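Local coordinates for DUF4442 domain-containing protein (Pseudomonas aeruginosa, PDB 1YOC) that is of unknown function but adopts a hotdog fold related to the PaaI-type thioesterases, so it may act on acyl thioesters, at residues P34-L39 / A70-G75; V46-R51 / A63-N68; G75-A80 / I114-T119; V126-Y129 / P134-R137. All coordinates share one frame; numbering follows the deposited sequence.

Contact 1. Residues P34-L39 / A70-G75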
loop_
_atom_site.group_PDB
_atom_site.type_symbol
_atom_site.label_atom_id
_atom_site.label_comp_id
_atom_site.label_asym_id
_atom_site.label_seq_id
_atom_site.Cartn_x
_atom_site.Cartn_y
_atom_site.Cartn_z
ATOM N N PRO B 34 -10.867 7.387 5.217
ATOM C CA PRO B 34 -10.288 8.726 5.081
ATOM C C PRO B 34 -11.279 9.884 4.914
ATOM O O PRO B 34 -12.477 9.668 4.672
ATOM C CB PRO B 34 -9.422 8.559 3.831
ATOM C CG PRO B 34 -10.373 7.704 2.922
ATOM C CD PRO B 34 -11.083 6.757 3.893
ATOM N N GLN B 35 -10.765 11.102 5.078
ATOM C CA GLN B 35 -11.562 12.312 4.840
ATOM C C GLN B 35 -10.598 13.287 4.175
ATOM O O GLN B 35 -9.366 13.203 4.375
ATOM C CB GLN B 35 -12.038 12.931 6.164
ATOM C CG GLN B 35 -12.985 12.044 6.968
ATOM C CD GLN B 35 -14.342 11.922 6.277
ATOM O OE1 GLN B 35 -14.731 12.782 5.477
ATOM N NE2 GLN B 35 -15.060 10.861 6.584
ATOM N N PHE B 36 -11.113 14.181 3.358
ATOM C CA PHE B 36 -10.242 15.210 2.786
ATOM C C PHE B 36 -10.376 16.455 3.665
ATOM O O PHE B 36 -11.505 16.815 4.091
ATOM C CB PHE B 36 -10.692 15.620 1.386
ATOM C CG PHE B 36 -10.100 14.781 0.298
ATOM C CD1 PHE B 36 -8.917 15.164 -0.346
ATOM C CD2 PHE B 36 -10.706 13.588 -0.072
ATOM C CE1 PHE B 36 -8.359 14.337 -1.351
ATOM C CE2 PHE B 36 -10.168 12.787 -1.049
ATOM C CZ PHE B 36 -8.984 13.156 -1.698
ATOM N N VAL B 37 -9.237 17.105 3.925
ATOM C CA VAL B 37 -9.198 18.370 4.676
ATOM C C VAL B 37 -9.232 19.446 3.588
ATOM O O VAL B 37 -9.927 20.475 3.707
ATOM C CB VAL B 37 -7.882 18.544 5.469
ATOM C CG1 VAL B 37 -7.825 19.965 6.111
ATOM C CG2 VAL B 37 -7.790 17.489 6.516
ATOM N N GLU B 38 -8.474 19.222 2.520
ATOM C CA GLU B 38 -8.466 20.181 1.420
ATOM C C GLU B 38 -8.184 19.513 0.092
ATOM O O GLU B 38 -7.407 18.561 0.018
ATOM C CB GLU B 38 -7.419 21.275 1.636
ATOM C CG GLU B 38 -7.640 22.433 0.666
ATOM C CD GLU B 38 -6.685 23.620 0.891
ATOM O OE1 GLU B 38 -6.097 23.726 1.994
ATOM O OE2 GLU B 38 -6.540 24.443 -0.041
ATOM N N LEU B 39 -8.795 20.024 -0.968
ATOM C CA LEU B 39 -8.553 19.457 -2.286
ATOM C C LEU B 39 -8.787 20.557 -3.321
ATOM O O LEU B 39 -9.856 21.161 -3.355
ATOM C CB LEU B 39 -9.516 18.290 -2.551
ATOM C CG LEU B 39 -9.406 17.657 -3.943
ATOM C CD1 LEU B 39 -8.005 17.082 -4.167
ATOM C CD2 LEU B 39 -10.450 16.557 -4.127
ATOM N N ALA B 70 -1.611 8.132 0.867
ATOM C CA ALA B 70 -0.756 8.840 -0.109
ATOM C C ALA B 70 -1.332 8.699 -1.505
ATOM O O ALA B 70 -1.404 9.671 -2.276
ATOM C CB ALA B 70 0.679 8.273 -0.063
ATOM N N GLU B 71 -1.765 7.486 -1.830
ATOM C CA GLU B 71 -2.351 7.239 -3.140
ATOM C C GLU B 71 -3.627 8.100 -3.308
ATOM O O GLU B 71 -3.891 8.638 -4.390
ATOM C CB GLU B 71 -2.735 5.772 -3.238
ATOM C CG GLU B 71 -3.469 5.439 -4.482
ATOM C CD GLU B 71 -2.544 5.061 -5.611
ATOM O OE1 GLU B 71 -1.369 5.552 -5.655
ATOM O OE2 GLU B 71 -3.040 4.269 -6.461
ATOM N N LEU B 72 -4.418 8.200 -2.248
ATOM C CA LEU B 72 -5.663 8.969 -2.321
ATOM C C LEU B 72 -5.357 10.452 -2.552
ATOM O O LEU B 72 -5.964 11.105 -3.394
ATOM C CB LEU B 72 -6.472 8.790 -1.034
ATOM C CG LEU B 72 -7.765 9.628 -0.960
ATOM C CD1 LEU B 72 -8.774 9.238 -2.032
ATOM C CD2 LEU B 72 -8.349 9.403 0.454
ATOM N N ALA B 73 -4.402 10.983 -1.802
ATOM C CA ALA B 73 -4.061 12.402 -1.962
ATOM C C ALA B 73 -3.421 12.679 -3.317
ATOM O O ALA B 73 -3.818 13.623 -4.022
ATOM C CB ALA B 73 -3.125 12.846 -0.848
ATOM N N ALA B 74 -2.441 11.860 -3.704
ATOM C CA ALA B 74 -1.729 12.120 -4.946
ATOM C C ALA B 74 -2.585 11.938 -6.156
ATOM O O ALA B 74 -2.544 12.760 -7.073
ATOM C CB ALA B 74 -0.498 11.230 -5.059
ATOM N N GLY B 75 -3.359 10.858 -6.161
ATOM C CA GLY B 75 -4.184 10.570 -7.301
ATOM C C GLY B 75 -5.301 11.582 -7.470
ATOM O O GLY B 75 -5.555 12.038 -8.590
#
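Leu72, on the long central helix of a hotdog fold, pushes its branched end between Pro34 and Phe36 at the start of an edge strand of the sheet that wraps this helix. The tight part is small and wholly apolar. The two methyls of Leu72 divide the work: CD2 lies against the Pro34 ring, while CD1 and the branch carbon CG meet the far end of Phe36. With CG of Leu72 anti to the backbone N (chi1 176°), the side chain reaches out from the helix, and the phenyl ring comes to meet it from the opposite direction; Pro34 crosses the leucine at about a right angle. One face of the phenyl ring is covered by Leu39 of its own strand, whose CD2 sits 4.1 Å above the ring plane toward the rim. Met7 of helix 2-13 and Ile22 of helix 15-25 pack on the same leucine and close the cluster.

The other side of the strand is looser. Gln35 turns away from the helix and gives its NE2 to Pro15 O. At Val37 and Glu38 a classic beta bulge, both residues facing Glu45, turns the chain; Val37 is exposed and Glu38 is salt-bridged to Arg40. Back in the apolar part, Leu72 CD2 lies 3.6 Å from Pro34 CG, and Leu72 CG lies 3.8 Å from Phe36 CZ.

Contact 2. Residues V46-R51 / A63-N68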
loop_
_atom_site.group_PDB
_atom_site.type_symbol
_atom_site.label_atom_id
_atom_site.label_comp_id
_atom_site.label_asym_id
_atom_site.label_seq_id
_atom_site.Cartn_x
_atom_site.Cartn_y
_atom_site.Cartn_z
ATOM N N VAL B 46 -5.341 14.940 3.225
ATOM C CA VAL B 46 -6.299 13.942 3.723
ATOM C C VAL B 46 -5.929 13.514 5.138
ATOM O O VAL B 46 -4.757 13.613 5.571
ATOM C CB VAL B 46 -6.321 12.630 2.838
ATOM C CG1 VAL B 46 -6.561 12.958 1.354
ATOM C CG2 VAL B 46 -5.061 11.901 2.989
ATOM N N THR B 47 -6.924 13.042 5.869
ATOM C CA THR B 47 -6.646 12.559 7.216
ATOM C C THR B 47 -7.325 11.197 7.348
ATOM O O THR B 47 -8.240 10.912 6.600
ATOM C CB THR B 47 -7.283 13.470 8.310
ATOM O OG1 THR B 47 -8.705 13.566 8.085
ATOM C CG2 THR B 47 -6.695 14.886 8.265
ATOM N N PHE B 48 -6.829 10.327 8.229
ATOM C CA PHE B 48 -7.578 9.102 8.503
ATOM C C PHE B 48 -7.296 8.756 9.979
ATOM O O PHE B 48 -6.212 9.038 10.518
ATOM C CB PHE B 48 -7.290 7.942 7.518
ATOM C CG PHE B 48 -5.932 7.293 7.667
ATOM C CD1 PHE B 48 -5.762 6.197 8.501
ATOM C CD2 PHE B 48 -4.852 7.732 6.872
ATOM C CE1 PHE B 48 -4.507 5.496 8.547
ATOM C CE2 PHE B 48 -3.610 7.066 6.895
ATOM C CZ PHE B 48 -3.430 5.955 7.718
ATOM N N PRO B 49 -8.276 8.152 10.657
ATOM C CA PRO B 49 -8.047 7.836 12.074
ATOM C C PRO B 49 -7.303 6.560 12.422
ATOM O O PRO B 49 -7.395 5.542 11.734
ATOM C CB PRO B 49 -9.464 7.802 12.646
ATOM C CG PRO B 49 -10.233 7.120 11.503
ATOM C CD PRO B 49 -9.646 7.833 10.237
ATOM N N LYS B 50 -6.580 6.613 13.529
ATOM C CA LYS B 50 -5.936 5.408 14.017
ATOM C C LYS B 50 -7.082 4.578 14.630
ATOM O O LYS B 50 -7.927 5.109 15.385
ATOM C CB LYS B 50 -4.921 5.756 15.115
ATOM C CG LYS B 50 -4.347 4.510 15.828
ATOM C CD LYS B 50 -3.033 4.851 16.543
ATOM C CE LYS B 50 -2.455 3.655 17.285
ATOM N NZ LYS B 50 -2.973 3.526 18.667
ATOM N N ARG B 51 -7.140 3.299 14.298
ATOM C CA ARG B 51 -8.169 2.413 14.852
ATOM C C ARG B 51 -7.645 0.988 14.643
ATOM O O ARG B 51 -6.748 0.791 13.826
ATOM C CB ARG B 51 -9.530 2.623 14.163
ATOM C CG ARG B 51 -9.464 2.395 12.664
ATOM C CD ARG B 51 -10.852 2.515 11.990
ATOM N NE ARG B 51 -10.694 2.394 10.543
ATOM C CZ ARG B 51 -11.521 1.733 9.747
ATOM N NH1 ARG B 51 -12.614 1.126 10.245
ATOM N NH2 ARG B 51 -11.213 1.611 8.466
ATOM N N ALA B 63 2.049 0.434 7.650
ATOM C CA ALA B 63 2.789 1.057 6.541
ATOM C C ALA B 63 1.932 1.182 5.274
ATOM O O ALA B 63 1.999 2.214 4.555
ATOM C CB ALA B 63 4.051 0.199 6.208
ATOM N N ILE B 64 1.155 0.146 4.980
ATOM C CA ILE B 64 0.377 0.165 3.744
ATOM C C ILE B 64 -0.871 1.045 3.871
ATOM O O ILE B 64 -1.378 1.532 2.861
ATOM C CB ILE B 64 0.108 -1.290 3.246
ATOM C CG1 ILE B 64 1.465 -2.042 3.150
ATOM C CG2 ILE B 64 -0.545 -1.280 1.834
ATOM C CD1 ILE B 64 2.501 -1.374 2.105
ATOM N N ALA B 65 -1.368 1.236 5.107
ATOM C CA ALA B 65 -2.512 2.158 5.299
ATOM C C ALA B 65 -2.002 3.598 4.979
ATOM O O ALA B 65 -2.727 4.441 4.410
ATOM C CB ALA B 65 -3.017 2.079 6.759
ATOM N N LEU B 66 -0.753 3.876 5.337
ATOM C CA LEU B 66 -0.149 5.172 5.046
ATOM C C LEU B 66 -0.014 5.297 3.521
ATOM O O LEU B 66 -0.226 6.385 2.945
ATOM C CB LEU B 66 1.248 5.285 5.721
ATOM C CG LEU B 66 1.247 5.120 7.251
ATOM C CD1 LEU B 66 2.692 4.975 7.751
ATOM C CD2 LEU B 66 0.551 6.299 7.903
ATOM N N CYS B 67 0.385 4.218 2.857
ATOM C CA CYS B 67 0.513 4.268 1.388
ATOM C C CYS B 67 -0.854 4.557 0.788
ATOM O O CYS B 67 -0.959 5.289 -0.209
ATOM C CB CYS B 67 1.021 2.940 0.803
ATOM S SG CYS B 67 2.741 2.579 1.164
ATOM N N ASN B 68 -1.900 3.941 1.355
ATOM C CA ASN B 68 -3.246 4.170 0.829
ATOM C C ASN B 68 -3.653 5.648 0.904
ATOM O O ASN B 68 -4.264 6.200 -0.040
ATOM C CB ASN B 68 -4.244 3.307 1.602
ATOM C CG ASN B 68 -5.405 2.786 0.714
ATOM O OD1 ASN B 68 -6.329 2.146 1.225
ATOM N ND2 ASN B 68 -5.344 3.035 -0.605
#
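Phe48 extends its ring from the end of strand 43-48 to the first turns of helix 63-81, meeting Ala65 and Leu66; this aromatic side chain packs the inner face of the hotdog sheet onto the start of its central helix. The apolar contacts gather at the far end of the phenyl group. Its CZ lies 4.0 Å from Ala65 CB, with CE1 scarcely farther off, and CZ is again 4.0 Å from Leu66 CD2. Leu66 leaves the helix pointing away from the strand, but its CD2 methyl comes back to the ring. Phe48 has CG between its own backbone N and carbonyl carbon (chi1 72°), which lets the ring reach the helix.

A second kind of contact is ring against backbone: Phe48 CZ is 3.7 Å from Ala65 O, and CE2 stands just as near this oxygen. The approach is oblique to the ring and amounts to van der Waals packing.

Val61 and Ala69 also pack on Phe48. The strand itself is paired through Phe48 with Val105 and through Thr47 with Gln35, while the helix carries Cys67 onto Met93 and Val95 of strand 86-97 and meets the second subunit through Ile64.

Contact 3. Residues G75-A80 / I114-T119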
loop_
_atom_site.group_PDB
_atom_site.type_symbol
_atom_site.label_atom_id
_atom_site.label_comp_id
_atom_site.label_asym_id
_atom_site.label_seq_id
_atom_site.Cartn_x
_atom_site.Cartn_y
_atom_site.Cartn_z
ATOM N N GLY B 75 -3.359 10.858 -6.161
ATOM C CA GLY B 75 -4.184 10.570 -7.301
ATOM C C GLY B 75 -5.301 11.582 -7.470
ATOM O O GLY B 75 -5.555 12.038 -8.590
ATOM N N THR B 76 -5.973 11.928 -6.375
ATOM C CA THR B 76 -7.058 12.900 -6.476
ATOM C C THR B 76 -6.484 14.274 -6.895
ATOM O O THR B 76 -7.048 14.966 -7.767
ATOM C CB THR B 76 -7.821 13.004 -5.164
ATOM O OG1 THR B 76 -8.355 11.704 -4.835
ATOM C CG2 THR B 76 -9.062 13.930 -5.348
ATOM N N MET B 77 -5.366 14.678 -6.304
ATOM C CA MET B 77 -4.776 15.961 -6.743
ATOM C C MET B 77 -4.440 15.924 -8.263
ATOM O O MET B 77 -4.659 16.895 -8.977
ATOM C CB MET B 77 -3.488 16.273 -5.970
ATOM C CG MET B 77 -2.812 17.567 -6.462
ATOM S SD MET B 77 -1.472 18.111 -5.388
ATOM C CE MET B 77 -0.319 16.738 -5.679
ATOM N N THR B 78 -3.859 14.831 -8.741
ATOM C CA THR B 78 -3.509 14.715 -10.168
ATOM C C THR B 78 -4.753 14.874 -11.040
ATOM O O THR B 78 -4.743 15.646 -12.021
ATOM C CB THR B 78 -2.835 13.370 -10.438
ATOM O OG1 THR B 78 -1.604 13.317 -9.697
ATOM C CG2 THR B 78 -2.552 13.172 -11.959
ATOM N N ASP B 79 -5.819 14.183 -10.650
ATOM C CA ASP B 79 -7.104 14.251 -11.365
ATOM C C ASP B 79 -7.651 15.690 -11.392
ATOM O O ASP B 79 -8.239 16.131 -12.397
ATOM C CB ASP B 79 -8.132 13.338 -10.687
ATOM C CG ASP B 79 -9.368 13.097 -11.553
ATOM O OD1 ASP B 79 -9.201 12.457 -12.622
ATOM O OD2 ASP B 79 -10.482 13.566 -11.167
ATOM N N ALA B 80 -7.474 16.398 -10.289
ATOM C CA ALA B 80 -7.955 17.789 -10.184
ATOM C C ALA B 80 -7.055 18.814 -10.877
ATOM O O ALA B 80 -7.497 19.921 -11.198
ATOM C CB ALA B 80 -8.085 18.191 -8.680
ATOM N N ILE B 114 4.922 21.270 -9.494
ATOM C CA ILE B 114 4.727 20.443 -10.686
ATOM C C ILE B 114 4.151 21.234 -11.862
ATOM O O ILE B 114 3.334 22.126 -11.657
ATOM C CB ILE B 114 3.752 19.275 -10.319
ATOM C CG1 ILE B 114 4.508 18.279 -9.446
ATOM C CG2 ILE B 114 3.217 18.531 -11.583
ATOM C CD1 ILE B 114 3.603 17.270 -8.703
ATOM N N ASP B 115 4.637 20.962 -13.078
ATOM C CA ASP B 115 4.069 21.613 -14.265
ATOM C C ASP B 115 2.892 20.688 -14.677
ATOM O O ASP B 115 3.056 19.665 -15.354
ATOM C CB ASP B 115 5.125 21.691 -15.365
ATOM C CG ASP B 115 4.577 22.233 -16.667
ATOM O OD1 ASP B 115 3.358 22.529 -16.766
ATOM O OD2 ASP B 115 5.402 22.360 -17.606
ATOM N N TRP B 116 1.698 21.046 -14.215
ATOM C CA TRP B 116 0.521 20.233 -14.455
ATOM C C TRP B 116 0.021 20.245 -15.883
ATOM O O TRP B 116 -0.905 19.514 -16.219
ATOM C CB TRP B 116 -0.611 20.658 -13.517
ATOM C CG TRP B 116 -0.340 20.356 -12.083
ATOM C CD1 TRP B 116 -0.060 21.241 -11.102
ATOM C CD2 TRP B 116 -0.320 19.050 -11.478
ATOM N NE1 TRP B 116 0.133 20.579 -9.894
ATOM C CE2 TRP B 116 -0.025 19.229 -10.106
ATOM C CE3 TRP B 116 -0.514 17.749 -11.968
ATOM C CZ2 TRP B 116 0.073 18.164 -9.216
ATOM C CZ3 TRP B 116 -0.408 16.673 -11.073
ATOM C CH2 TRP B 116 -0.119 16.893 -9.716
ATOM N N GLN B 117 0.610 21.085 -16.714
ATOM C CA GLN B 117 0.157 21.089 -18.106
ATOM C C GLN B 117 1.025 20.159 -18.953
ATOM O O GLN B 117 0.705 19.894 -20.114
ATOM C CB GLN B 117 0.167 22.523 -18.675
ATOM C CG GLN B 117 -1.165 23.262 -18.485
ATOM C CD GLN B 117 -1.505 23.481 -17.027
ATOM O OE1 GLN B 117 -0.713 24.072 -16.285
ATOM N NE2 GLN B 117 -2.684 23.002 -16.595
ATOM N N ALA B 118 2.114 19.661 -18.372
ATOM C CA ALA B 118 3.037 18.784 -19.089
ATOM C C ALA B 118 2.564 17.326 -19.205
ATOM O O ALA B 118 1.860 16.812 -18.336
ATOM C CB ALA B 118 4.443 18.848 -18.424
ATOM N N THR B 119 2.920 16.655 -20.303
ATOM C CA THR B 119 2.546 15.246 -20.452
ATOM C C THR B 119 3.824 14.482 -20.092
ATOM O O THR B 119 4.891 15.072 -19.997
ATOM C CB THR B 119 2.099 14.881 -21.905
ATOM O OG1 THR B 119 3.095 15.319 -22.840
ATOM C CG2 THR B 119 0.756 15.499 -22.240
#
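Trp116 points its indole from the loop between strands 105-110 and 120-130 at helix 63-81, where the benzo part of the ring meets Met77 and Thr78; a loop of the hotdog sheet thus packs on the C-terminal part of the central helix. Both side chains cross the tryptophan at about a right angle, but they use different corners of it. Met77 comes to the edge: its terminal CE lies near the ring plane, 3.8 Å from Trp116 CZ2. The methionine is extended through chi1 and chi2 and bends only at chi3 (66°), which brings CE round to the rim. Its sulfur makes a Met-aromatic contact, SD standing 5.4 Å from the centroid of the six-membered ring of Trp116 and oblique to it.

Thr78 meets the ring farther round, at CZ3 and CH2. Trp116 CZ3 is 3.8 Å from Thr78 CA and equally close to Thr78 OG1, so the indole rests on the helix backbone as much as on a side chain. From the loop side, Ile114 lays CG2 over the centre of the indole, 3.5 Å above the plane, and Leu122 of strand 120-130 touches the tryptophan as well.

A type I turn from Asp115 to Ala118 carries the tryptophan; in it Asp115 OD1 accepts from Gln117 N, an Asx turn, with the donor 37° out of the carboxylate plane. The indole N-H is bonded to Gly111 O and the threonine hydroxyl to Ala74 O, both outside the interface, so what crosses it is van der Waals and Met-aromatic packing, with the threonine oxygen also lying against the ring.

Contact 4. Residues V126-Y129 / P134-R137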
loop_
_atom_site.group_PDB
_atom_site.type_symbol
_atom_site.label_atom_id
_atom_site.label_comp_id
_atom_site.label_asym_id
_atom_site.label_seq_id
_atom_site.Cartn_x
_atom_site.Cartn_y
_atom_site.Cartn_z
ATOM N N VAL B 126 4.364 13.237 -1.316
ATOM C CA VAL B 126 3.411 13.169 -0.215
ATOM C C VAL B 126 4.205 12.983 1.081
ATOM O O VAL B 126 5.175 12.212 1.130
ATOM C CB VAL B 126 2.453 11.938 -0.321
ATOM C CG1 VAL B 126 1.479 11.946 0.856
ATOM C CG2 VAL B 126 1.643 11.970 -1.659
ATOM N N VAL B 127 3.811 13.700 2.124
ATOM C CA VAL B 127 4.420 13.485 3.431
ATOM C C VAL B 127 3.262 13.208 4.401
ATOM O O VAL B 127 2.230 13.881 4.353
ATOM C CB VAL B 127 5.239 14.704 3.896
ATOM C CG1 VAL B 127 5.849 14.433 5.278
ATOM C CG2 VAL B 127 6.394 14.936 2.890
ATOM N N ALA B 128 3.404 12.176 5.235
ATOM C CA ALA B 128 2.357 11.890 6.206
ATOM C C ALA B 128 2.919 12.224 7.581
ATOM O O ALA B 128 4.098 11.988 7.859
ATOM C CB ALA B 128 1.886 10.397 6.150
ATOM N N TYR B 129 2.024 12.765 8.398
ATOM C CA TYR B 129 2.310 13.216 9.752
ATOM C C TYR B 129 1.386 12.611 10.801
ATOM O O TYR B 129 0.215 12.274 10.515
ATOM C CB TYR B 129 2.067 14.731 9.857
ATOM C CG TYR B 129 2.837 15.594 8.908
ATOM C CD1 TYR B 129 4.046 16.187 9.298
ATOM C CD2 TYR B 129 2.379 15.810 7.595
ATOM C CE1 TYR B 129 4.793 16.969 8.416
ATOM C CE2 TYR B 129 3.125 16.596 6.691
ATOM C CZ TYR B 129 4.331 17.172 7.114
ATOM O OH TYR B 129 5.076 17.976 6.247
ATOM N N PRO B 134 6.580 14.361 10.889
ATOM C CA PRO B 134 6.647 13.480 9.715
ATOM C C PRO B 134 6.994 12.044 10.091
ATOM O O PRO B 134 7.931 11.788 10.852
ATOM C CB PRO B 134 7.704 14.150 8.844
ATOM C CG PRO B 134 8.618 14.780 9.848
ATOM C CD PRO B 134 7.725 15.289 10.934
ATOM N N VAL B 135 6.217 11.101 9.565
ATOM C CA VAL B 135 6.421 9.702 9.878
ATOM C C VAL B 135 6.576 8.847 8.606
ATOM O O VAL B 135 6.963 7.684 8.687
ATOM C CB VAL B 135 5.216 9.119 10.674
ATOM C CG1 VAL B 135 4.993 9.882 11.984
ATOM C CG2 VAL B 135 3.943 9.119 9.804
ATOM N N PHE B 136 6.336 9.450 7.447
ATOM C CA PHE B 136 6.318 8.713 6.175
ATOM C C PHE B 136 6.415 9.667 4.996
ATOM O O PHE B 136 5.865 10.780 5.047
ATOM C CB PHE B 136 4.987 7.966 6.113
ATOM C CG PHE B 136 4.614 7.413 4.744
ATOM C CD1 PHE B 136 4.925 6.096 4.392
ATOM C CD2 PHE B 136 3.850 8.187 3.862
ATOM C CE1 PHE B 136 4.457 5.540 3.168
ATOM C CE2 PHE B 136 3.382 7.650 2.638
ATOM C CZ PHE B 136 3.690 6.312 2.305
ATOM N N ARG B 137 7.104 9.224 3.938
ATOM C CA ARG B 137 7.207 10.027 2.699
ATOM C C ARG B 137 6.994 9.097 1.511
ATOM O O ARG B 137 7.399 7.941 1.548
ATOM C CB ARG B 137 8.608 10.618 2.470
ATOM C CG ARG B 137 9.124 11.663 3.410
ATOM C CD ARG B 137 10.448 12.273 2.799
ATOM N NE ARG B 137 11.534 11.295 2.707
ATOM C CZ ARG B 137 12.448 11.089 3.660
ATOM N NH1 ARG B 137 12.440 11.799 4.782
ATOM N NH2 ARG B 137 13.348 10.125 3.526
#
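Ala128 and Phe136 form the apolar centre of this antiparallel beta hairpin, whose strands 120-130 and 133-146 belong to the hotdog sheet. Their side chains share the sheet face turned to helix 63-81, and Ala128 CB touches Phe136 CD2 at 3.7 Å. Phe136 has CG anti to its backbone N (chi1 166°), which sends the ring toward the helix, where it packs on Leu66, Cys67 and Ala70.

The two residues are a hydrogen-bonded pair, yet an asymmetric one. Ala128 N gives a nearly straight bond of 2.8 Å to Phe136 O. In return Ala128 O receives two N-H groups: Val135 N at 2.9 Å, almost linear, and Phe136 N in a weak, bent bond. Val135 and Phe136 thus both face Ala128, a classic beta bulge that shifts the register by one residue. The CG2 methyl of Val135 also comes within 3.5 Å of Ala128 O.

On the other face Val127, Tyr129, Pro134 and Arg137 form a more open layer. Val127 and Pro134 lie side by side, pointing the same way, with Val127 CG1 4.0 Å from Pro134 CB. The tyrosine ring slants across the proline, Tyr129 CD1 lying 3.5 Å from Pro134 N with CE1 near CB; it also makes a cation-pi contact with Arg106. Beyond them lies the polar edge. Arg137, exposed, is the non-hydrogen-bonded partner of Val127, and its long side chain leads away from the hairpin. There its NH2 forms a salt bridge with Glu96 OE1, while NE is hydrogen-bonded to O1 of a bound glycerol.

How the contacts relate
Contacts 1, 2 and 3 take successive parts of helix 63-81: contact 2 its start, contact 1 its middle and contact 3 its later turns, sharing Gly75 with contact 1. The centres of contacts 2 and 3 lie about 23 Å apart, on opposite sides of the chain's centre. Contacts 1 and 2 are joined by strand pairing and by Phe36 CE1, 3.5 Å from Val46 CG1. Contact 4 meets the same helix from another part of the sheet: Phe136 CE2 lies 3.9 Å from Ala70 CB and 3.8 Å from Leu66 O. The glycerol at Arg137 is probably from crystallisation; no catalytic site has been assigned.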